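Local coordinates for protein zinc chaperone AztD (Citrobacter koseri, PDB 6CMK) that acts as a periplasmic zinc chaperone, binding three zinc ions and handing one of them directly to the solute-binding protein AztC of the AztABCD transport system, at residues His302-Pro307 and Pro353-Ala358; Trp36-Ala41 and Phe393-Val398. All blocks are in the same frame, centred on the assembly; numbering follows the deposited sequence.

Contact 1 of 2, residues His302-Pro307 and Pro353-Ala358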
loop_
_atom_site.group_PDB
_atom_site.type_symbol
_atom_site.label_atom_id
_atom_site.label_comp_id
_atom_site.label_asym_id
_atom_site.label_seq_id
_atom_site.Cartn_x
_atom_site.Cartn_y
_atom_site.Cartn_z
ATOM N N HIS B 302 13.460 4.838 -23.916
ATOM C CA HIS B 302 12.407 4.484 -22.971
ATOM C C HIS B 302 12.887 4.782 -21.558
ATOM O O HIS B 302 14.088 4.838 -21.304
ATOM C CB HIS B 302 12.037 3.001 -23.108
ATOM C CG HIS B 302 10.782 2.618 -22.389
ATOM N ND1 HIS B 302 10.712 1.535 -21.539
ATOM C CD2 HIS B 302 9.551 3.183 -22.389
ATOM C CE1 HIS B 302 9.480 1.441 -21.059
ATOM N NE2 HIS B 302 8.759 2.431 -21.561
ATOM N N PHE B 303 11.948 4.991 -20.636
ATOM C CA PHE B 303 12.333 5.022 -19.234
ATOM C C PHE B 303 11.206 4.472 -18.364
ATOM O O PHE B 303 10.042 4.422 -18.772
ATOM C CB PHE B 303 12.797 6.427 -18.770
ATOM C CG PHE B 303 11.869 7.602 -19.094
ATOM C CD1 PHE B 303 10.535 7.453 -19.435
ATOM C CD2 PHE B 303 12.400 8.888 -19.049
ATOM C CE1 PHE B 303 9.747 8.571 -19.707
ATOM C CE2 PHE B 303 11.631 10.000 -19.321
ATOM C CZ PHE B 303 10.300 9.845 -19.648
ATOM N N VAL B 304 11.596 3.990 -17.178
ATOM C CA VAL B 304 10.659 3.466 -16.183
ATOM C C VAL B 304 11.253 3.705 -14.806
ATOM O O VAL B 304 12.469 3.848 -14.649
ATOM C CB VAL B 304 10.358 1.950 -16.332
ATOM C CG1 VAL B 304 9.830 1.584 -17.720
ATOM C CG2 VAL B 304 11.595 1.101 -15.988
ATOM N N VAL B 305 10.388 3.714 -13.784
ATOM C CA VAL B 305 10.867 3.808 -12.413
ATOM C C VAL B 305 11.053 2.401 -11.852
ATOM O O VAL B 305 10.498 1.416 -12.344
ATOM C CB VAL B 305 9.928 4.646 -11.506
ATOM C CG1 VAL B 305 9.663 6.020 -12.124
ATOM C CG2 VAL B 305 8.619 3.909 -11.207
ATOM N N ASP B 306 11.869 2.300 -10.812
ATOM C CA ASP B 306 11.992 1.050 -10.079
ATOM C C ASP B 306 10.978 1.091 -8.944
ATOM O O ASP B 306 11.107 1.938 -8.047
ATOM C CB ASP B 306 13.401 0.865 -9.539
ATOM C CG ASP B 306 13.648 -0.546 -9.001
ATOM O OD1 ASP B 306 12.766 -1.098 -8.301
ATOM O OD2 ASP B 306 14.739 -1.095 -9.264
ATOM N N PRO B 307 9.940 0.253 -8.969
ATOM C CA PRO B 307 8.912 0.316 -7.919
ATOM C C PRO B 307 9.364 -0.262 -6.597
ATOM O O PRO B 307 8.778 0.075 -5.560
ATOM C CB PRO B 307 7.763 -0.509 -8.512
ATOM C CG PRO B 307 8.428 -1.471 -9.440
ATOM C CD PRO B 307 9.637 -0.769 -9.985
ATOM N N PRO B 353 13.700 -1.337 -27.818
ATOM C CA PRO B 353 13.586 -1.898 -26.465
ATOM C C PRO B 353 12.651 -1.127 -25.541
ATOM O O PRO B 353 12.496 0.093 -25.638
ATOM C CB PRO B 353 15.029 -1.845 -25.963
ATOM C CG PRO B 353 15.825 -2.061 -27.212
ATOM C CD PRO B 353 15.107 -1.244 -28.246
ATOM N N ARG B 354 12.044 -1.875 -24.615
ATOM C CA ARG B 354 11.239 -1.344 -23.523
ATOM C C ARG B 354 11.680 -2.031 -22.235
ATOM O O ARG B 354 12.081 -3.201 -22.252
ATOM C CB ARG B 354 9.731 -1.572 -23.770
ATOM C CG ARG B 354 9.188 -0.867 -25.034
ATOM C CD ARG B 354 9.216 0.630 -24.793
ATOM N NE ARG B 354 8.622 1.435 -25.858
ATOM C CZ ARG B 354 9.295 2.046 -26.824
ATOM N NH1 ARG B 354 10.613 1.938 -26.908
ATOM N NH2 ARG B 354 8.634 2.773 -27.719
ATOM N N ILE B 355 11.620 -1.281 -21.122
ATOM C CA ILE B 355 12.077 -1.723 -19.804
ATOM C C ILE B 355 10.879 -2.072 -18.927
ATOM O O ILE B 355 9.879 -1.344 -18.905
ATOM C CB ILE B 355 12.907 -0.633 -19.090
ATOM C CG1 ILE B 355 13.904 0.089 -20.003
ATOM C CG2 ILE B 355 13.620 -1.232 -17.893
ATOM C CD1 ILE B 355 14.363 1.430 -19.395
ATOM N N ALA B 356 10.999 -3.157 -18.161
ATOM C CA ALA B 356 10.122 -3.415 -17.019
ATOM C C ALA B 356 10.955 -3.861 -15.825
ATOM O O ALA B 356 12.099 -4.286 -15.964
ATOM C CB ALA B 356 9.063 -4.486 -17.324
ATOM N N VAL B 357 10.359 -3.770 -14.633
ATOM C CA VAL B 357 11.014 -4.202 -13.400
ATOM C C VAL B 357 10.091 -5.163 -12.663
ATOM O O VAL B 357 8.906 -4.873 -12.487
ATOM C CB VAL B 357 11.366 -3.013 -12.485
ATOM C CG1 VAL B 357 12.145 -3.508 -11.263
ATOM C CG2 VAL B 357 12.172 -1.963 -13.231
ATOM N N ALA B 358 10.641 -6.295 -12.216
ATOM C CA ALA B 358 9.908 -7.253 -11.399
ATOM C C ALA B 358 10.849 -7.802 -10.340
ATOM O O ALA B 358 11.942 -8.273 -10.667
ATOM C CB ALA B 358 9.339 -8.408 -12.230
#
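The ring of His302 carries the polar part of this contact: its ND1 accepts the backbone N-H of Ile355 (ND1 to N, 3.0 Å) in a nearly straight bond, the nitrogen lying somewhat out of the ring plane. Because ND1 acts as acceptor, it should bear no proton here. CG of His302 stands anti to its own backbone N (chi1 -168°), which carries the imidazole across to the other strand.

The same ring takes part in a CH-pi contact. Arg354 CD sits over the centre of one imidazole face, 3.5 Å from the centroid of the His302 ring. The arginine chain is bent at chi2, and its NH1 returns to Pro353 O at 2.9 Å, tying down the far end with the guanidinium plane 19° from that of the ring.

Apolar packing continues along the strands. Val304 reaches Ile355 with CG2 on CG2 at 3.6 Å, and Pro307 CD rests on Val357 CB at 3.8 Å. Separately, the Val304 CG1 methyl comes within 3.2 Å of the backbone carbonyl Ile355 O, a close van der Waals approach. Asp306 offers Val357 only van der Waals contact, its carboxylate being engaged by Tyr314 and Arg309.

Strands 300-305 and 355-358 are the innermost of consecutive propeller blades; their 302-305 and 355-358 portions run 20° from parallel. Strand 312-317, next to 300-305 in its blade, sends Phe316 onto Ile355 and Tyr314 onto Val357, and strand 392-403 of the next blade meets Arg354 and Ala356.

Contact 2 of 2, residues Trp36-Ala41 and Phe393-Val398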
loop_
_atom_site.group_PDB
_atom_site.type_symbol
_atom_site.label_atom_id
_atom_site.label_comp_id
_atom_site.label_asym_id
_atom_site.label_seq_id
_atom_site.Cartn_x
_atom_site.Cartn_y
_atom_site.Cartn_z
ATOM N N TRP B 36 5.646 -13.118 -9.759
ATOM C CA TRP B 36 5.687 -11.961 -10.640
ATOM C C TRP B 36 5.498 -12.427 -12.077
ATOM O O TRP B 36 5.995 -13.489 -12.464
ATOM C CB TRP B 36 7.009 -11.202 -10.541
ATOM C CG TRP B 36 7.289 -10.529 -9.214
ATOM C CD1 TRP B 36 7.671 -11.135 -8.056
ATOM C CD2 TRP B 36 7.254 -9.127 -8.941
ATOM N NE1 TRP B 36 7.870 -10.200 -7.068
ATOM C CE2 TRP B 36 7.615 -8.957 -7.586
ATOM C CE3 TRP B 36 6.946 -8.001 -9.699
ATOM C CZ2 TRP B 36 7.679 -7.710 -6.989
ATOM C CZ3 TRP B 36 7.012 -6.762 -9.097
ATOM C CH2 TRP B 36 7.374 -6.631 -7.755
ATOM N N ARG B 37 4.800 -11.616 -12.870
ATOM C CA ARG B 37 4.474 -11.969 -14.243
ATOM C C ARG B 37 4.751 -10.802 -15.171
ATOM O O ARG B 37 4.513 -9.644 -14.819
ATOM C CB ARG B 37 3.016 -12.399 -14.346
ATOM C CG ARG B 37 2.801 -13.743 -13.701
ATOM C CD ARG B 37 1.348 -14.106 -13.560
ATOM N NE ARG B 37 1.229 -15.384 -12.876
ATOM C CZ ARG B 37 0.091 -16.033 -12.685
ATOM N NH1 ARG B 37 -1.047 -15.522 -13.121
ATOM N NH2 ARG B 37 0.096 -17.200 -12.054
ATOM N N LEU B 38 5.283 -11.126 -16.346
ATOM C CA LEU B 38 5.479 -10.178 -17.428
ATOM C C LEU B 38 4.338 -10.298 -18.422
ATOM O O LEU B 38 3.885 -11.400 -18.736
ATOM C CB LEU B 38 6.788 -10.439 -18.174
ATOM C CG LEU B 38 8.050 -10.605 -17.336
ATOM C CD1 LEU B 38 9.236 -10.967 -18.245
ATOM C CD2 LEU B 38 8.311 -9.339 -16.560
ATOM N N PHE B 39 3.916 -9.159 -18.951
ATOM C CA PHE B 39 2.953 -9.104 -20.039
ATOM C C PHE B 39 3.619 -8.359 -21.181
ATOM O O PHE B 39 4.064 -7.222 -21.002
ATOM C CB PHE B 39 1.659 -8.435 -19.572
ATOM C CG PHE B 39 0.982 -9.198 -18.478
ATOM C CD1 PHE B 39 1.442 -9.105 -17.180
ATOM C CD2 PHE B 39 -0.061 -10.061 -18.756
ATOM C CE1 PHE B 39 0.856 -9.830 -16.169
ATOM C CE2 PHE B 39 -0.656 -10.790 -17.745
ATOM C CZ PHE B 39 -0.194 -10.673 -16.456
ATOM N N ILE B 40 3.727 -9.019 -22.334
ATOM C CA ILE B 40 4.584 -8.557 -23.418
ATOM C C ILE B 40 3.770 -8.530 -24.699
ATOM O O ILE B 40 3.236 -9.562 -25.125
ATOM C CB ILE B 40 5.821 -9.448 -23.594
ATOM C CG1 ILE B 40 6.564 -9.635 -22.265
ATOM C CG2 ILE B 40 6.753 -8.833 -24.618
ATOM C CD1 ILE B 40 6.681 -11.081 -21.877
ATOM N N ALA B 41 3.703 -7.366 -25.322
ATOM C CA ALA B 41 2.980 -7.196 -26.572
ATOM C C ALA B 41 3.939 -7.256 -27.755
ATOM O O ALA B 41 5.019 -6.659 -27.729
ATOM C CB ALA B 41 2.223 -5.866 -26.586
ATOM N N PHE B 393 7.863 -6.310 -27.639
ATOM C CA PHE B 393 7.963 -4.858 -27.685
ATOM C C PHE B 393 7.538 -4.243 -26.354
ATOM O O PHE B 393 8.368 -4.086 -25.452
ATOM C CB PHE B 393 7.126 -4.358 -28.870
ATOM C CG PHE B 393 7.161 -2.879 -29.081
ATOM C CD1 PHE B 393 8.333 -2.162 -28.954
ATOM C CD2 PHE B 393 6.013 -2.212 -29.458
ATOM C CE1 PHE B 393 8.353 -0.793 -29.161
ATOM C CE2 PHE B 393 6.026 -0.854 -29.671
ATOM C CZ PHE B 393 7.192 -0.140 -29.525
ATOM N N ASN B 394 6.261 -3.902 -26.201
ATOM C CA ASN B 394 5.789 -3.307 -24.957
ATOM C C ASN B 394 5.726 -4.340 -23.838
ATOM O O ASN B 394 5.375 -5.500 -24.054
ATOM C CB ASN B 394 4.404 -2.686 -25.144
ATOM C CG ASN B 394 4.415 -1.507 -26.091
ATOM O OD1 ASN B 394 3.584 -1.410 -27.003
ATOM N ND2 ASN B 394 5.358 -0.607 -25.893
ATOM N N ILE B 395 6.044 -3.902 -22.624
ATOM C CA ILE B 395 6.139 -4.831 -21.507
ATOM C C ILE B 395 5.704 -4.130 -20.224
ATOM O O ILE B 395 6.046 -2.969 -19.975
ATOM C CB ILE B 395 7.572 -5.410 -21.405
ATOM C CG1 ILE B 395 7.678 -6.399 -20.244
ATOM C CG2 ILE B 395 8.608 -4.298 -21.255
ATOM C CD1 ILE B 395 8.980 -7.191 -20.271
ATOM N N VAL B 396 4.920 -4.843 -19.417
ATOM C CA VAL B 396 4.620 -4.428 -18.050
ATOM C C VAL B 396 4.744 -5.653 -17.154
ATOM O O VAL B 396 4.688 -6.796 -17.612
ATOM C CB VAL B 396 3.226 -3.775 -17.887
ATOM C CG1 VAL B 396 3.142 -2.479 -18.700
ATOM C CG2 VAL B 396 2.108 -4.752 -18.268
ATOM N N ALA B 397 4.928 -5.397 -15.860
ATOM C CA ALA B 397 5.137 -6.445 -14.867
ATOM C C ALA B 397 4.282 -6.180 -13.637
ATOM O O ALA B 397 4.130 -5.031 -13.220
ATOM C CB ALA B 397 6.604 -6.520 -14.431
ATOM N N VAL B 398 3.752 -7.247 -13.042
ATOM C CA VAL B 398 3.045 -7.158 -11.766
ATOM C C VAL B 398 3.562 -8.252 -10.842
ATOM O O VAL B 398 4.183 -9.225 -11.274
ATOM C CB VAL B 398 1.507 -7.292 -11.916
ATOM C CG1 VAL B 398 0.955 -6.232 -12.861
ATOM C CG2 VAL B 398 1.105 -8.701 -12.367
#
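Phe39 and Val396 form an antiparallel hydrogen-bonded pair, Phe39 N to Val396 O at 2.8 Å and Val396 N to Phe39 O at 3.0 Å. From this backbone link the phenylalanine side chain can be traced outward. Its CB touches Val396 CG2 at 3.9 Å. CG lies anti to the carbonyl carbon (chi1 -63°), and the ring passes along the neighbouring strand with its edge turned inward: CD1 is near Val396 O, and CE1 meets Val398 CG2 at 4.0 Å, both partners close to the ring plane. Ile92 and Ser94 of strand 88-100, in the next blade, also pack against it.

Leu38, Ile40, Ile395 and Ala397 occupy the other face of the sheet. Ile40 and Ile395 lie side by side and point the same way, with Ile40 CG1 4.0 Å from Ile395 CD1, while Leu38 CD2 reaches Ala397 CB at 3.9 Å. The pairing of Arg37 with Val398 extends the ladder, whereas at its other end Phe393 and Asn394 both face Ala41 in a classic beta bulge, where Phe393 N binds Ala41 O at 2.9 Å.

The strand order is that of a beta-propeller "Velcro" closure: C-terminal strand 392-403 adds to N-terminal strand 32-42 and completes its blade. The Leu38 face is apolar; the Phe39 face is mixed, Arg37 bonding to the carbonyls of Ser94 and Asp110 and Asn394 to Asn69. Main-chain hydrogen bonds thus provide the join and set its register, largely independently of side-chain identity, consistent with a ring closed without a covalent link.

Contacts 1 and 2 lie with their centres about 10 Å apart, and strand 355-358 stands between them: it meets residues 302-307 in contact 1 and packs on residues 393-398 and Trp36 of contact 2. Contact 1 spans two consecutive blades; contact 2 closes the blade that follows. Arg354 CB approaches Phe393 O to 3.3 Å, Ala356 CB meets Ile395 CG1 at 3.8 Å, and Ala358 CA lies 3.5 Å from Trp36 CE3. Neither contact supplies a zinc ligand. The side chain of Arg354 is about 11 Å from a bound zinc ion, and that of Asn394 about 12 Å from one. Strand 392-403 leads on to His405, a ligand of the transferable zinc at site 2.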